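Local coordinates for uncharacterized protein (Bacteroides ovatus CL02T12C04, PDB 6PTM) that probably acts as an exo-carrageenase of glycoside hydrolase family 42, cleaving sugar units from the ends of carrageenan chains, at residues A[694-699]-A[721-726]; A[705-710]-A[731-736]; A[756-761]-A[766-771]. One frame throughout, in Å; residues are numbered along the deposited sequence.

Contact 1: A[694-699]-A[721-726]; sequences ISIAET and VNIVNI
Ile696 brings its CD1 methyl against the tips of Val721 and Ile723 on the facing strand. That methyl lies 3.9 Å from Val721 CG1, and it also meets Ile723 CD1 at 4.1 Å; in both pairs the side chains approach tip to tip. The outer torsion of Ile696 is extended (chi2 -166°), which carries CD1 well out from the backbone and toward the other sheet. One turn of the zigzag earlier, Ile694 passes Val721 at a slant and lays CG1 4.1 Å from Val721 CG2, so the valine uses one methyl for each isoleucine. Val770 also touches Ile694 and Val721, and Trp709 touches Ile696. Toward the C-terminal ends of the two segments the contact turns polar: a water gives one hydrogen to Glu698 OE2 and the other to Asn725 OD1, at 2.7 Å from each of these oxygens. No direct hydrogen bond crosses between the segments. The strand axes run 10.2 Å apart and 18° from parallel, a spacing filled by aliphatic side chains that meet mostly end to end. Such face-to-face packing of two sheets is the mark of a beta-sandwich, consistent with the small C-terminal domain of family 42 enzymes.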
loop_
_atom_site.group_PDB
_atom_site.type_symbol
_atom_site.label_atom_id
_atom_site.label_comp_id
_atom_site.label_asym_id
_atom_site.label_seq_id
_atom_site.Cartn_x
_atom_site.Cartn_y
_atom_site.Cartn_z
ATOM N N ILE A 694 18.792 21.382 3.923
ATOM C CA ILE A 694 19.731 20.603 4.775
ATOM C C ILE A 694 20.340 19.552 3.839
ATOM O O ILE A 694 19.562 18.897 3.082
ATOM C CB ILE A 694 19.027 19.960 5.994
ATOM C CG1 ILE A 694 18.289 20.960 6.895
ATOM C CG2 ILE A 694 19.983 19.121 6.811
ATOM C CD1 ILE A 694 19.149 22.094 7.427
ATOM N N SER A 695 21.668 19.395 3.852
ATOM C CA SER A 695 22.388 18.362 3.077
ATOM C C SER A 695 22.716 17.207 3.993
ATOM O O SER A 695 23.154 17.453 5.140
ATOM C CB SER A 695 23.619 18.899 2.438
ATOM O OG SER A 695 23.210 19.959 1.611
ATOM N N ILE A 696 22.523 15.995 3.494
ATOM C CA ILE A 696 22.839 14.758 4.259
ATOM C C ILE A 696 23.763 13.854 3.442
ATOM O O ILE A 696 23.546 13.654 2.248
ATOM C CB ILE A 696 21.561 14.042 4.731
ATOM C CG1 ILE A 696 20.683 15.008 5.530
ATOM C CG2 ILE A 696 21.930 12.802 5.514
ATOM C CD1 ILE A 696 19.581 14.367 6.310
ATOM N N ALA A 697 24.791 13.351 4.114
ATOM C CA ALA A 697 25.660 12.261 3.644
ATOM C C ALA A 697 25.469 11.069 4.583
ATOM O O ALA A 697 25.392 11.244 5.803
ATOM C CB ALA A 697 27.106 12.721 3.628
ATOM N N GLU A 698 25.501 9.874 4.025
ATOM C CA GLU A 698 25.375 8.610 4.774
ATOM C C GLU A 698 26.630 7.769 4.557
ATOM O O GLU A 698 26.982 7.536 3.370
ATOM C CB GLU A 698 24.159 7.854 4.256
ATOM C CG GLU A 698 23.936 6.519 4.925
ATOM C CD GLU A 698 22.795 5.708 4.322
ATOM O OE1 GLU A 698 21.970 6.300 3.581
ATOM O OE2 GLU A 698 22.774 4.473 4.561
ATOM N N THR A 699 27.195 7.223 5.629
ATOM C CA THR A 699 28.219 6.151 5.521
ATOM C C THR A 699 27.686 4.886 6.203
ATOM O O THR A 699 27.001 4.978 7.232
ATOM C CB THR A 699 29.565 6.619 6.090
ATOM O OG1 THR A 699 29.317 6.866 7.470
ATOM C CG2 THR A 699 30.123 7.856 5.424
ATOM N N VAL A 721 13.447 17.452 9.580
ATOM C CA VAL A 721 14.175 16.421 8.784
ATOM C C VAL A 721 13.610 15.059 9.157
ATOM O O VAL A 721 13.556 14.755 10.357
ATOM C CB VAL A 721 15.683 16.472 9.045
ATOM C CG1 VAL A 721 16.416 15.388 8.272
ATOM C CG2 VAL A 721 16.243 17.856 8.739
ATOM N N ASN A 722 13.191 14.277 8.171
ATOM C CA ASN A 722 12.662 12.916 8.372
ATOM C C ASN A 722 13.696 11.941 7.811
ATOM O O ASN A 722 14.108 12.122 6.648
ATOM C CB ASN A 722 11.321 12.767 7.669
ATOM C CG ASN A 722 10.776 11.363 7.817
ATOM O OD1 ASN A 722 10.304 11.011 8.884
ATOM N ND2 ASN A 722 10.954 10.543 6.796
ATOM N N ILE A 723 14.123 10.953 8.598
ATOM C CA ILE A 723 15.107 9.939 8.116
ATOM C C ILE A 723 14.592 8.585 8.544
ATOM O O ILE A 723 14.268 8.445 9.741
ATOM C CB ILE A 723 16.526 10.161 8.651
ATOM C CG1 ILE A 723 16.978 11.610 8.554
ATOM C CG2 ILE A 723 17.475 9.230 7.929
ATOM C CD1 ILE A 723 18.329 11.847 9.226
ATOM N N VAL A 724 14.516 7.639 7.604
ATOM C CA VAL A 724 14.269 6.215 7.942
ATOM C C VAL A 724 15.410 5.394 7.348
ATOM O O VAL A 724 15.653 5.497 6.155
ATOM C CB VAL A 724 12.910 5.742 7.404
ATOM C CG1 VAL A 724 12.612 4.330 7.862
ATOM C CG2 VAL A 724 11.812 6.708 7.772
ATOM N N ASN A 725 16.065 4.583 8.170
ATOM C CA ASN A 725 17.102 3.651 7.683
ATOM C C ASN A 725 16.408 2.387 7.166
ATOM O O ASN A 725 15.978 1.559 7.987
ATOM C CB ASN A 725 18.145 3.356 8.748
ATOM C CG ASN A 725 19.296 2.549 8.201
ATOM O OD1 ASN A 725 19.418 2.371 6.987
ATOM N ND2 ASN A 725 20.165 2.082 9.083
ATOM N N ILE A 726 16.314 2.276 5.842
ATOM C CA ILE A 726 15.730 1.116 5.112
ATOM C C ILE A 726 16.864 0.107 4.909
ATOM O O ILE A 726 16.575 -1.020 4.541
ATOM C CB ILE A 726 15.131 1.553 3.761
ATOM C CG1 ILE A 726 14.176 2.737 3.898
ATOM C CG2 ILE A 726 14.417 0.386 3.097
ATOM C CD1 ILE A 726 13.779 3.361 2.550
HETATM O O HOH W 1 21.746 2.192 5.590
#

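Contact 2: A[705-710]-A[731-736]; sequences PGCEWR and ATVSMS
Glu698 OE2 is gripped by the backbone N-H of Gly706 and by the side-chain amide of Asn700, while the other oxygen of the same carboxylate takes the N-H of Cys707. Two successive peptide nitrogens are thereby satisfied at the start of strand 707-715, and the carboxylate fixes the turn from which Cys707 reaches toward strand 731-737. The cysteine carries the whole contact. Its sulfur stands anti to the carbonyl carbon (chi1 -69°), which swings SG over to the facing strand, 3.6 Å from Ala731 CB. The same sulfur lies 4.0 Å from Val733 CG1, so SG bridges two residues that point to the same side of their strand. All three residues are buried, and no hydrogen bond joins the two segments. Cys707 and Ala731 are the closest pair along the backbones, with 7.4 Å between Cys707 CA and Ala731 CA; the small alanine is matched to the short thiol. Val733 CG2 turns to another neighbour and packs 3.7 Å from Leu760 CD1. Farther along, the Cys707 carbonyl oxygen lies in the plane of the Trp709 indole, at its edge. On the opposite side of this strand, Glu708 and Arg710 attract each other only loosely: Arg710 NH2 is 3.9 Å from Glu708 OE1, and the oxygen sits well off the guanidinium plane, with no N-H aimed at it. The Glu708 carboxylate is instead hydrogen-bonded to His499, just past helix 486-498, and to Asn591, just past helix 579-590. Strand 707-715 thus faces those helix ends on one side and the sandwich interior on the other, where Ile723 of its sheet neighbour 718-725 also touches Cys707, while strand 731-737 runs between strands 694-700 and 757-760.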
loop_
_atom_site.group_PDB
_atom_site.type_symbol
_atom_site.label_atom_id
_atom_site.label_comp_id
_atom_site.label_asym_id
_atom_site.label_seq_id
_atom_site.Cartn_x
_atom_site.Cartn_y
_atom_site.Cartn_z
ATOM N N PRO A 705 23.498 3.606 -0.151
ATOM C CA PRO A 705 22.676 4.254 0.867
ATOM C C PRO A 705 21.441 3.404 1.226
ATOM O O PRO A 705 20.967 2.647 0.387
ATOM C CB PRO A 705 22.284 5.584 0.221
ATOM C CG PRO A 705 22.344 5.321 -1.255
ATOM C CD PRO A 705 23.458 4.300 -1.449
ATOM N N GLY A 706 20.973 3.535 2.473
ATOM C CA GLY A 706 19.686 2.985 2.945
ATOM C C GLY A 706 18.806 4.009 3.644
ATOM O O GLY A 706 17.679 3.657 3.993
ATOM N N CYS A 707 19.328 5.198 3.959
ATOM C CA CYS A 707 18.567 6.225 4.706
ATOM C C CYS A 707 17.803 7.085 3.716
ATOM O O CYS A 707 18.432 7.915 3.005
ATOM C CB CYS A 707 19.480 7.070 5.578
ATOM S SG CYS A 707 20.163 6.126 6.950
ATOM N N GLU A 708 16.489 6.877 3.648
ATOM C CA GLU A 708 15.615 7.774 2.873
ATOM C C GLU A 708 15.313 8.984 3.742
ATOM O O GLU A 708 14.789 8.796 4.837
ATOM C CB GLU A 708 14.313 7.076 2.499
ATOM C CG GLU A 708 13.543 7.859 1.457
ATOM C CD GLU A 708 12.097 7.420 1.305
ATOM O OE1 GLU A 708 11.270 7.755 2.206
ATOM O OE2 GLU A 708 11.830 6.700 0.338
ATOM N N TRP A 709 15.618 10.176 3.249
ATOM C CA TRP A 709 15.481 11.423 4.035
ATOM C C TRP A 709 14.670 12.470 3.273
ATOM O O TRP A 709 14.584 12.381 2.005
ATOM C CB TRP A 709 16.836 11.933 4.483
ATOM C CG TRP A 709 17.791 12.234 3.388
ATOM C CD1 TRP A 709 18.569 11.343 2.725
ATOM C CD2 TRP A 709 18.172 13.535 2.928
ATOM N NE1 TRP A 709 19.350 12.001 1.813
ATOM C CE2 TRP A 709 19.156 13.349 1.937
ATOM C CE3 TRP A 709 17.760 14.830 3.236
ATOM C CZ2 TRP A 709 19.759 14.414 1.276
ATOM C CZ3 TRP A 709 18.314 15.886 2.547
ATOM C CH2 TRP A 709 19.299 15.678 1.581
ATOM N N ARG A 710 14.016 13.357 4.035
ATOM C CA ARG A 710 13.170 14.442 3.505
ATOM C C ARG A 710 13.356 15.653 4.406
ATOM O O ARG A 710 13.670 15.479 5.579
ATOM C CB ARG A 710 11.692 14.037 3.493
ATOM C CG ARG A 710 11.358 12.818 2.641
ATOM C CD ARG A 710 11.590 13.004 1.139
ATOM N NE ARG A 710 11.237 11.780 0.399
ATOM C CZ ARG A 710 9.991 11.358 0.160
ATOM N NH1 ARG A 710 8.931 12.043 0.589
ATOM N NH2 ARG A 710 9.804 10.212 -0.478
ATOM N N ALA A 731 23.822 2.932 9.798
ATOM C CA ALA A 731 24.239 4.040 8.941
ATOM C C ALA A 731 24.562 5.222 9.851
ATOM O O ALA A 731 23.856 5.421 10.844
ATOM C CB ALA A 731 23.120 4.342 7.959
ATOM N N THR A 732 25.607 5.961 9.520
ATOM C CA THR A 732 25.912 7.275 10.121
ATOM C C THR A 732 25.473 8.371 9.154
ATOM O O THR A 732 25.950 8.372 8.011
ATOM C CB THR A 732 27.405 7.410 10.427
ATOM O OG1 THR A 732 27.669 6.443 11.435
ATOM C CG2 THR A 732 27.760 8.812 10.863
ATOM N N VAL A 733 24.537 9.230 9.557
ATOM C CA VAL A 733 24.122 10.391 8.725
ATOM C C VAL A 733 24.920 11.590 9.212
ATOM O O VAL A 733 25.084 11.762 10.409
ATOM C CB VAL A 733 22.608 10.682 8.699
ATOM C CG1 VAL A 733 21.847 9.591 7.962
ATOM C CG2 VAL A 733 22.025 10.897 10.073
ATOM N N SER A 734 25.347 12.420 8.280
ATOM C CA SER A 734 26.018 13.687 8.581
ATOM C C SER A 734 25.249 14.828 7.900
ATOM O O SER A 734 25.021 14.758 6.672
ATOM C CB SER A 734 27.472 13.588 8.153
ATOM O OG SER A 734 28.023 14.846 8.381
ATOM N N MET A 735 24.846 15.837 8.660
ATOM C CA MET A 735 23.958 16.924 8.152
ATOM C C MET A 735 24.696 18.272 8.146
ATOM O O MET A 735 25.475 18.519 9.059
ATOM C CB MET A 735 22.715 17.051 9.033
ATOM C CG MET A 735 21.866 15.799 9.083
ATOM S SD MET A 735 20.318 16.144 9.975
ATOM C CE MET A 735 20.983 16.770 11.512
ATOM N N SER A 736 24.458 19.101 7.139
ATOM C CA SER A 736 24.951 20.493 7.076
ATOM C C SER A 736 23.875 21.350 6.428
ATOM O O SER A 736 23.016 20.803 5.707
ATOM C CB SER A 736 26.253 20.592 6.322
ATOM O OG SER A 736 26.039 20.214 4.967
#

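Contact 3: A[756-761]-A[766-771]; sequences TKIVLK and QLLEVS
Strands 757-760 and 766-771 run nearly antiparallel, at 163°, yet their axes stay 10.5 Å apart and no backbone hydrogen bond passes between them. This is no beta-hairpin but a beta-arch: the short connection lifts the chain from one sheet of the sandwich to the other, and the two strands meet through their side chains. Each takes its backbone partners elsewhere: 757-760 pairs with strand 731-737, while 765-772 lies between strands 718-725 and 742-747. Nearest the bend, Leu760 and Gln766 pass at a slant, with Leu760 CD2 4.0 Å from Gln766 CG. The glutamine chain then bends (chi2 -73°), bringing its amide around to Ile758, whose CG2 methyl lies above the amide plane, 4.1 Å from Gln766 CD. The residue thus covers the leucine with its aliphatic part and the isoleucine with its flat polar head. The polar end has a use as well: Gln766 NE2 donates to a water at 2.9 Å, and this water in turn gives a hydrogen to Val759 O, 2.8 Å away, joining the side chain to the backbone of the strand it covers. Shortened to an alanine, this residue would probably leave Ile758 CG2 and Leu760 CD2 without their cover and the water on Val759 O without its second protein mate. Deeper in, Leu768 takes over. It points into the interior beside Gln766, two positions on along the same strand, and its side chain meets that of Ile758 tip to tip, so that the isoleucine serves both partners through different branches. Ile758 CG1 is anti to its carbonyl carbon (chi1 -57°), directing the ethyl arm at the leucine. There the fit is tight, with Ile758 CD1 only 3.5 Å from Leu768 CD1.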
loop_
_atom_site.group_PDB
_atom_site.type_symbol
_atom_site.label_atom_id
_atom_site.label_comp_id
_atom_site.label_asym_id
_atom_site.label_seq_id
_atom_site.Cartn_x
_atom_site.Cartn_y
_atom_site.Cartn_z
ATOM N N THR A 756 24.572 16.869 14.704
ATOM C CA THR A 756 24.624 16.927 13.218
ATOM C C THR A 756 25.104 15.579 12.661
ATOM O O THR A 756 24.949 15.368 11.432
ATOM C CB THR A 756 25.461 18.122 12.758
ATOM O OG1 THR A 756 26.778 17.848 13.220
ATOM C CG2 THR A 756 24.937 19.444 13.291
ATOM N N LYS A 757 25.588 14.672 13.520
ATOM C CA LYS A 757 25.998 13.299 13.110
ATOM C C LYS A 757 25.295 12.266 13.990
ATOM O O LYS A 757 25.338 12.392 15.203
ATOM C CB LYS A 757 27.511 13.120 13.189
ATOM C CG LYS A 757 28.258 13.870 12.107
ATOM C CD LYS A 757 29.773 13.577 12.028
ATOM C CE LYS A 757 30.081 12.102 11.927
ATOM N NZ LYS A 757 31.509 11.859 11.612
ATOM N N ILE A 758 24.580 11.341 13.372
ATOM C CA ILE A 758 23.646 10.411 14.062
ATOM C C ILE A 758 23.834 9.024 13.463
ATOM O O ILE A 758 23.928 8.901 12.244
ATOM C CB ILE A 758 22.177 10.870 13.914
ATOM C CG1 ILE A 758 21.949 12.285 14.440
ATOM C CG2 ILE A 758 21.227 9.869 14.584
ATOM C CD1 ILE A 758 20.560 12.843 14.069
ATOM N N VAL A 759 23.802 8.015 14.307
ATOM C CA VAL A 759 23.783 6.594 13.897
ATOM C C VAL A 759 22.335 6.134 13.883
ATOM O O VAL A 759 21.654 6.275 14.916
ATOM C CB VAL A 759 24.644 5.761 14.855
ATOM C CG1 VAL A 759 24.540 4.288 14.528
ATOM C CG2 VAL A 759 26.091 6.227 14.825
ATOM N N LEU A 760 21.866 5.626 12.744
ATOM C CA LEU A 760 20.546 4.946 12.691
ATOM C C LEU A 760 20.788 3.448 12.544
ATOM O O LEU A 760 21.419 3.045 11.570
ATOM C CB LEU A 760 19.696 5.451 11.519
ATOM C CG LEU A 760 19.168 6.883 11.590
ATOM C CD1 LEU A 760 20.228 7.885 11.164
ATOM C CD2 LEU A 760 17.939 7.032 10.695
ATOM N N LYS A 761 20.220 2.673 13.442
ATOM C CA LYS A 761 20.110 1.205 13.319
ATOM C C LYS A 761 19.108 0.929 12.209
ATOM O O LYS A 761 18.290 1.803 11.870
ATOM C CB LYS A 761 19.682 0.567 14.645
ATOM C CG LYS A 761 20.610 0.800 15.843
ATOM C CD LYS A 761 20.044 0.174 17.140
ATOM N N GLN A 766 14.296 8.914 12.460
ATOM C CA GLN A 766 14.663 10.192 13.091
ATOM C C GLN A 766 13.711 11.284 12.599
ATOM O O GLN A 766 13.417 11.336 11.381
ATOM C CB GLN A 766 16.112 10.541 12.797
ATOM C CG GLN A 766 17.080 9.653 13.553
ATOM C CD GLN A 766 17.158 9.960 15.021
ATOM O OE1 GLN A 766 16.969 11.084 15.455
ATOM N NE2 GLN A 766 17.538 8.958 15.787
ATOM N N LEU A 767 13.196 12.093 13.526
ATOM C CA LEU A 767 12.421 13.297 13.140
ATOM C C LEU A 767 12.993 14.457 13.953
ATOM O O LEU A 767 12.831 14.484 15.170
ATOM C CB LEU A 767 10.932 13.085 13.397
ATOM C CG LEU A 767 10.012 14.192 12.888
ATOM C CD1 LEU A 767 9.910 14.179 11.376
ATOM C CD2 LEU A 767 8.636 14.046 13.515
ATOM N N LEU A 768 13.670 15.345 13.257
ATOM C CA LEU A 768 14.564 16.353 13.827
ATOM C C LEU A 768 14.107 17.739 13.392
ATOM O O LEU A 768 13.693 17.945 12.216
ATOM C CB LEU A 768 15.968 16.098 13.301
ATOM C CG LEU A 768 16.550 14.720 13.563
ATOM C CD1 LEU A 768 17.858 14.567 12.780
ATOM C CD2 LEU A 768 16.793 14.496 15.045
ATOM N N GLU A 769 14.200 18.660 14.342
ATOM C CA GLU A 769 14.101 20.101 14.106
ATOM C C GLU A 769 15.533 20.653 14.023
ATOM O O GLU A 769 16.274 20.545 15.012
ATOM C CB GLU A 769 13.227 20.752 15.180
ATOM C CG GLU A 769 13.069 22.232 14.893
ATOM C CD GLU A 769 12.130 22.929 15.851
ATOM O OE1 GLU A 769 12.514 23.954 16.340
ATOM O OE2 GLU A 769 11.028 22.429 16.088
ATOM N N VAL A 770 15.879 21.214 12.871
ATOM C CA VAL A 770 17.213 21.772 12.538
ATOM C C VAL A 770 17.047 23.286 12.370
ATOM O O VAL A 770 16.212 23.702 11.540
ATOM C CB VAL A 770 17.802 21.063 11.301
ATOM C CG1 VAL A 770 19.172 21.598 10.924
ATOM C CG2 VAL A 770 17.893 19.560 11.535
ATOM N N SER A 771 17.744 24.072 13.205
ATOM C CA SER A 771 17.754 25.568 13.205
ATOM C C SER A 771 19.056 26.059 12.557
ATOM O O SER A 771 20.117 25.455 12.842
ATOM C CB SER A 771 17.629 26.128 14.604
ATOM O OG SER A 771 16.502 25.570 15.285
HETATM O O HOH W 2 18.868 6.414 15.240
#

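From the N terminus of this region, strand 694-700 leads to 707-715 in the other sheet, then 718-725 beside it, then back to 731-737. Contact 1 closes the loop from 694-699 to 721-726. Contact 2 opens within that loop, at 705-710, and closes beyond it at 731-736, so the two cross, their centres about 2 Å apart. Contact 3 follows in series, closing a much shorter loop, its centre about 8 Å from each of the other two centres. All three join the three-stranded sheet to the four-stranded one. Within the sheets, probable backbone hydrogen bonds connect the sites: Ser695 to Ser736, Gly706 to Ile726, Val733 to Ile758 and Val721 to Leu768.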